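Local atomic coordinates of genome polyprotein (Chicken sicinivirus JSY, PDB entry 6QWT), a protein that is the 3D polymerase portion of the viral polyprotein, an RNA-dependent RNA polymerase that probably copies the viral RNA genome during replication. Residues F124-G127 with L131-P134; P218-F223 with F386-R391. All coordinates share one frame; numbering follows the deposited sequence.

Contact 1. Residues F124-G127 with L131-P134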
loop_
_atom_site.group_PDB
_atom_site.type_symbol
_atom_site.label_atom_id
_atom_site.label_comp_id
_atom_site.label_asym_id
_atom_site.label_seq_id
_atom_site.Cartn_x
_atom_site.Cartn_y
_atom_site.Cartn_z
ATOM N N PHE A 124 18.882 3.643 -18.597
ATOM C CA PHE A 124 20.035 3.178 -17.838
ATOM C C PHE A 124 20.999 2.416 -18.736
ATOM O O PHE A 124 20.592 1.733 -19.682
ATOM C CB PHE A 124 19.615 2.277 -16.666
ATOM C CG PHE A 124 18.688 2.942 -15.688
ATOM C CD1 PHE A 124 19.191 3.651 -14.609
ATOM C CD2 PHE A 124 17.315 2.854 -15.847
ATOM C CE1 PHE A 124 18.338 4.262 -13.707
ATOM C CE2 PHE A 124 16.459 3.461 -14.949
ATOM C CZ PHE A 124 16.972 4.165 -13.877
ATOM N N ASP A 125 22.287 2.539 -18.420
ATOM C CA ASP A 125 23.348 1.774 -19.061
ATOM C C ASP A 125 24.031 0.906 -18.018
ATOM O O ASP A 125 24.274 1.349 -16.891
ATOM C CB ASP A 125 24.375 2.696 -19.730
ATOM C CG ASP A 125 23.728 3.761 -20.595
ATOM O OD1 ASP A 125 22.875 3.405 -21.437
ATOM O OD2 ASP A 125 24.071 4.951 -20.433
ATOM N N VAL A 126 24.334 -0.335 -18.389
ATOM C CA VAL A 126 25.001 -1.262 -17.479
ATOM C C VAL A 126 26.494 -0.954 -17.502
ATOM O O VAL A 126 27.162 -1.144 -18.521
ATOM C CB VAL A 126 24.724 -2.721 -17.857
ATOM C CG1 VAL A 126 25.473 -3.664 -16.926
ATOM C CG2 VAL A 126 23.228 -2.997 -17.818
ATOM N N GLY A 127 27.020 -0.468 -16.376
ATOM C CA GLY A 127 28.423 -0.132 -16.292
ATOM C C GLY A 127 29.313 -1.352 -16.139
ATOM O O GLY A 127 28.858 -2.473 -15.910
ATOM N N LEU A 131 26.572 -2.643 -12.508
ATOM C CA LEU A 131 25.403 -1.967 -11.969
ATOM C C LEU A 131 24.782 -1.059 -13.021
ATOM O O LEU A 131 25.358 -0.799 -14.081
ATOM C CB LEU A 131 25.773 -1.153 -10.724
ATOM C CG LEU A 131 26.483 -1.910 -9.603
ATOM C CD1 LEU A 131 26.874 -0.945 -8.499
ATOM C CD2 LEU A 131 25.601 -3.029 -9.067
ATOM N N TYR A 132 23.587 -0.568 -12.705
ATOM C CA TYR A 132 22.866 0.342 -13.583
ATOM C C TYR A 132 23.289 1.776 -13.299
ATOM O O TYR A 132 23.319 2.204 -12.140
ATOM C CB TYR A 132 21.357 0.197 -13.391
ATOM C CG TYR A 132 20.767 -1.044 -14.010
ATOM C CD1 TYR A 132 20.749 -1.215 -15.388
ATOM C CD2 TYR A 132 20.222 -2.047 -13.218
ATOM C CE1 TYR A 132 20.207 -2.350 -15.961
ATOM C CE2 TYR A 132 19.677 -3.185 -13.781
ATOM C CZ TYR A 132 19.673 -3.331 -15.154
ATOM O OH TYR A 132 19.131 -4.461 -15.723
ATOM N N HIS A 133 23.611 2.514 -14.359
ATOM C CA HIS A 133 23.927 3.923 -14.259
ATOM C C HIS A 133 22.914 4.742 -15.046
ATOM O O HIS A 133 22.488 4.321 -16.126
ATOM C CB HIS A 133 25.339 4.219 -14.786
ATOM C CG HIS A 133 26.428 3.548 -14.010
ATOM N ND1 HIS A 133 27.399 4.253 -13.329
ATOM C CD2 HIS A 133 26.703 2.238 -13.806
ATOM C CE1 HIS A 133 28.222 3.405 -12.738
ATOM N NE2 HIS A 133 27.821 2.176 -13.012
ATOM N N PRO A 134 22.503 5.901 -14.538
ATOM C CA PRO A 134 21.560 6.732 -15.294
ATOM C C PRO A 134 22.230 7.357 -16.509
ATOM O O PRO A 134 23.410 7.714 -16.476
ATOM C CB PRO A 134 21.135 7.799 -14.279
ATOM C CG PRO A 134 22.308 7.909 -13.356
ATOM C CD PRO A 134 22.885 6.518 -13.255
#

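Contact 2. Residues P218-F223 with F386-R391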
loop_
_atom_site.group_PDB
_atom_site.type_symbol
_atom_site.label_atom_id
_atom_site.label_comp_id
_atom_site.label_asym_id
_atom_site.label_seq_id
_atom_site.Cartn_x
_atom_site.Cartn_y
_atom_site.Cartn_z
ATOM N N PRO A 218 5.690 -13.609 13.971
ATOM C CA PRO A 218 6.015 -12.536 14.928
ATOM C C PRO A 218 4.931 -11.472 15.035
ATOM O O PRO A 218 4.771 -10.887 16.113
ATOM C CB PRO A 218 7.333 -11.962 14.384
ATOM C CG PRO A 218 7.324 -12.297 12.944
ATOM C CD PRO A 218 6.651 -13.633 12.850
ATOM N N PHE A 219 4.187 -11.197 13.957
ATOM C CA PHE A 219 3.037 -10.298 14.059
ATOM C C PHE A 219 2.039 -10.817 15.089
ATOM O O PHE A 219 1.561 -10.066 15.948
ATOM C CB PHE A 219 2.350 -10.150 12.696
ATOM C CG PHE A 219 3.111 -9.314 11.700
ATOM C CD1 PHE A 219 2.609 -9.118 10.420
ATOM C CD2 PHE A 219 4.324 -8.727 12.033
ATOM C CE1 PHE A 219 3.298 -8.350 9.493
ATOM C CE2 PHE A 219 5.020 -7.961 11.108
ATOM C CZ PHE A 219 4.506 -7.772 9.837
ATOM N N TYR A 220 1.716 -12.110 15.008
ATOM C CA TYR A 220 0.762 -12.731 15.922
ATOM C C TYR A 220 1.237 -12.639 17.369
ATOM O O TYR A 220 0.494 -12.199 18.256
ATOM C CB TYR A 220 0.556 -14.187 15.504
ATOM C CG TYR A 220 -0.391 -15.002 16.350
ATOM C CD1 TYR A 220 -1.749 -15.032 16.069
ATOM C CD2 TYR A 220 0.078 -15.780 17.401
ATOM C CE1 TYR A 220 -2.620 -15.792 16.826
ATOM C CE2 TYR A 220 -0.783 -16.545 18.164
ATOM C CZ TYR A 220 -2.131 -16.545 17.872
ATOM O OH TYR A 220 -2.999 -17.303 18.625
ATOM N N HIS A 221 2.478 -13.050 17.627
ATOM C CA HIS A 221 2.972 -13.081 18.998
ATOM C C HIS A 221 3.217 -11.686 19.565
ATOM O O HIS A 221 3.285 -11.533 20.790
ATOM C CB HIS A 221 4.252 -13.920 19.067
ATOM C CG HIS A 221 4.031 -15.374 18.787
ATOM N ND1 HIS A 221 3.288 -16.186 19.617
ATOM C CD2 HIS A 221 4.444 -16.160 17.765
ATOM C CE1 HIS A 221 3.257 -17.410 19.120
ATOM N NE2 HIS A 221 3.952 -17.421 17.997
ATOM N N SER A 222 3.341 -10.667 18.710
ATOM C CA SER A 222 3.535 -9.312 19.215
ATOM C C SER A 222 2.273 -8.777 19.877
ATOM O O SER A 222 2.355 -7.909 20.752
ATOM C CB SER A 222 3.976 -8.381 18.084
ATOM O OG SER A 222 2.859 -7.932 17.332
ATOM N N PHE A 223 1.102 -9.282 19.480
ATOM C CA PHE A 223 -0.169 -8.888 20.075
ATOM C C PHE A 223 -0.613 -9.826 21.194
ATOM O O PHE A 223 -1.818 -10.002 21.406
ATOM C CB PHE A 223 -1.247 -8.805 18.994
ATOM C CG PHE A 223 -1.162 -7.572 18.143
ATOM C CD1 PHE A 223 -0.611 -7.629 16.873
ATOM C CD2 PHE A 223 -1.627 -6.355 18.615
ATOM C CE1 PHE A 223 -0.530 -6.494 16.086
ATOM C CE2 PHE A 223 -1.550 -5.217 17.835
ATOM C CZ PHE A 223 -1.000 -5.286 16.567
ATOM N N PHE A 386 -5.238 -14.975 11.180
ATOM C CA PHE A 386 -4.091 -15.579 11.854
ATOM C C PHE A 386 -4.555 -16.919 12.416
ATOM O O PHE A 386 -5.388 -16.958 13.328
ATOM C CB PHE A 386 -3.555 -14.679 12.970
ATOM C CG PHE A 386 -3.056 -13.334 12.498
ATOM C CD1 PHE A 386 -3.945 -12.317 12.181
ATOM C CD2 PHE A 386 -1.698 -13.081 12.396
ATOM C CE1 PHE A 386 -3.490 -11.081 11.754
ATOM C CE2 PHE A 386 -1.234 -11.847 11.969
ATOM C CZ PHE A 386 -2.135 -10.843 11.648
ATOM N N VAL A 387 -4.025 -18.018 11.876
ATOM C CA VAL A 387 -4.421 -19.357 12.285
ATOM C C VAL A 387 -3.185 -20.170 12.653
ATOM O O VAL A 387 -2.347 -20.443 11.789
ATOM C CB VAL A 387 -5.228 -20.083 11.195
ATOM C CG1 VAL A 387 -5.561 -21.497 11.644
ATOM C CG2 VAL A 387 -6.499 -19.307 10.867
ATOM N N PRO A 388 -3.021 -20.577 13.914
ATOM C CA PRO A 388 -1.862 -21.407 14.278
ATOM C C PRO A 388 -1.872 -22.746 13.553
ATOM O O PRO A 388 -2.924 -23.313 13.256
ATOM C CB PRO A 388 -2.023 -21.595 15.793
ATOM C CG PRO A 388 -2.871 -20.439 16.233
ATOM C CD PRO A 388 -3.810 -20.176 15.089
ATOM N N ASP A 389 -0.672 -23.246 13.267
ATOM C CA ASP A 389 -0.541 -24.538 12.608
ATOM C C ASP A 389 -1.009 -25.657 13.533
ATOM O O ASP A 389 -0.752 -25.636 14.741
ATOM C CB ASP A 389 0.911 -24.763 12.183
ATOM C CG ASP A 389 1.097 -26.029 11.366
ATOM O OD1 ASP A 389 1.597 -27.027 11.926
ATOM O OD2 ASP A 389 0.747 -26.023 10.165
ATOM N N GLU A 390 -1.712 -26.637 12.959
ATOM C CA GLU A 390 -2.303 -27.703 13.764
ATOM C C GLU A 390 -1.244 -28.541 14.470
ATOM O O GLU A 390 -1.496 -29.071 15.558
ATOM C CB GLU A 390 -3.183 -28.596 12.886
ATOM C CG GLU A 390 -4.665 -28.243 12.927
ATOM C CD GLU A 390 -5.486 -29.044 11.929
ATOM O OE1 GLU A 390 -6.361 -28.449 11.263
ATOM O OE2 GLU A 390 -5.259 -30.268 11.811
ATOM N N ARG A 391 -0.058 -28.673 13.879
ATOM C CA ARG A 391 0.991 -29.517 14.437
ATOM C C ARG A 391 2.065 -28.729 15.173
ATOM O O ARG A 391 2.586 -29.201 16.190
ATOM C CB ARG A 391 1.641 -30.352 13.331
ATOM C CG ARG A 391 2.781 -31.227 13.819
ATOM C CD ARG A 391 3.226 -32.206 12.753
ATOM N NE ARG A 391 4.373 -32.990 13.199
ATOM C CZ ARG A 391 4.924 -33.971 12.494
ATOM N NH1 ARG A 391 4.432 -34.290 11.306
ATOM N NH2 ARG A 391 5.969 -34.630 12.976
#

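Contact 1. Residues F124-G127 with L131-P134
Phe-124 opens the pairing with Pro-134 in an antiparallel non-hydrogen-bonded pair. Its CG stands anti to the carbonyl carbon (chi1 -59°), which brings CD1 to 3.9 Å from Pro-134 CA, while CB lies 3.9 Å from Tyr-132 CD1. Ile-104, Met-106 and Leu-138 of helix 136-147 also touch the side chain, consistent with the burial of this residue alone among the eight. Asp-125 and His-133 form the hydrogen-bonded pair. Asp-125 N donates to His-133 O at 2.9 Å with an N-H...O angle of 163°, and His-133 N returns a bond of the same length to Asp-125 O. Val-126 then faces Tyr-132, again without backbone bonds. Its CG2 touches the phenol ring at CE1, 3.6 Å away, on the same face of the ribbon as Phe-124. Gly-127 N donates to Leu-131 O over 2.9 Å. The imidazole of His-133 lies beside this glycine, with CD2 3.7 Å from Gly-127 N, and its NE2 is hydrogen-bonded to Asp-129 OD2 in the turn. Asp-129 OD1 also takes the N-H of Leu-131, so one carboxylate bridges backbone and ring. Non-hydrogen-bonded pairs on both sides of the hydrogen-bonded Asp-125/His-133 pair, with the chain turning back through residues 127-131, define a two-stranded antiparallel beta hairpin at the polymerase surface.

Contact 2. Residues P218-F223 with F386-R391
Phe-386 and Tyr-220 make the close part of this contact, in which the last turn of helix 212-222 packs on the beta hairpin of strands 384-388 and 396-400, consistent with motif E of picornaviral polymerases. The short axes are 9.8 Å apart at 95°, nearly perpendicular, and no hydrogen bond joins the two segments, so side chains alone make the contact. Tyr-220 extends with CG anti to its own N (chi1 179°), which carries the ring toward the strand and sets CD1 3.6 Å from Phe-386 CB. The two side chains run past one another in opposite directions, and Phe-386 CD2 reaches 4.0 Å from Tyr-220 CB. Farther round the phenyl ring of Phe-386, CE2 meets Phe-219 CB at the edge, near the ring plane, at 4.0 Å, although the Phe-219 ring itself leads away toward Leu-330. Trp-216, one turn earlier in the helix, stacks on Phe-386, and Ile-396 of the partner strand touches both Phe-386 and Tyr-220, so this end is buried and apolar. The other end is looser. Pro-388 lies across the tyrosine at about a right angle and is less enclosed, while Val-387 points away from the helix. Beyond Pro-388 the chain leaves the helix: Asp-389, still buried, forms an Asx turn, OD1 accepting from Arg-391 N at 3.0 Å, and also binds His-397, whereas Glu-390 and Arg-391 are exposed. At this looser end Tyr-220 OH, hydrogen-bonded to His-377 NE2, sits 3.9 Å from Pro-388 CG.

Contact 1 is complete in the chain before contact 2 begins. Their centres lie 43 Å apart and their nearest atoms about 28 Å, so they do not meet. Contact 1 is local, joining two strands with five residues between them; contact 2 brings together segments with 162 residues between them. That interval includes strands 230-235, 327-332 and 335-340, which belong to the antiparallel palm sheet of the polymerase, and contact 2 borders the last two through Phe-219, Phe-223 and Phe-386. They share no sheet: 124-126 with 132-134 and 384-388 with 396-400 are separate two-stranded pairs. Contact 1 is thus a local surface hairpin, whereas contact 2 joins parts far apart in sequence.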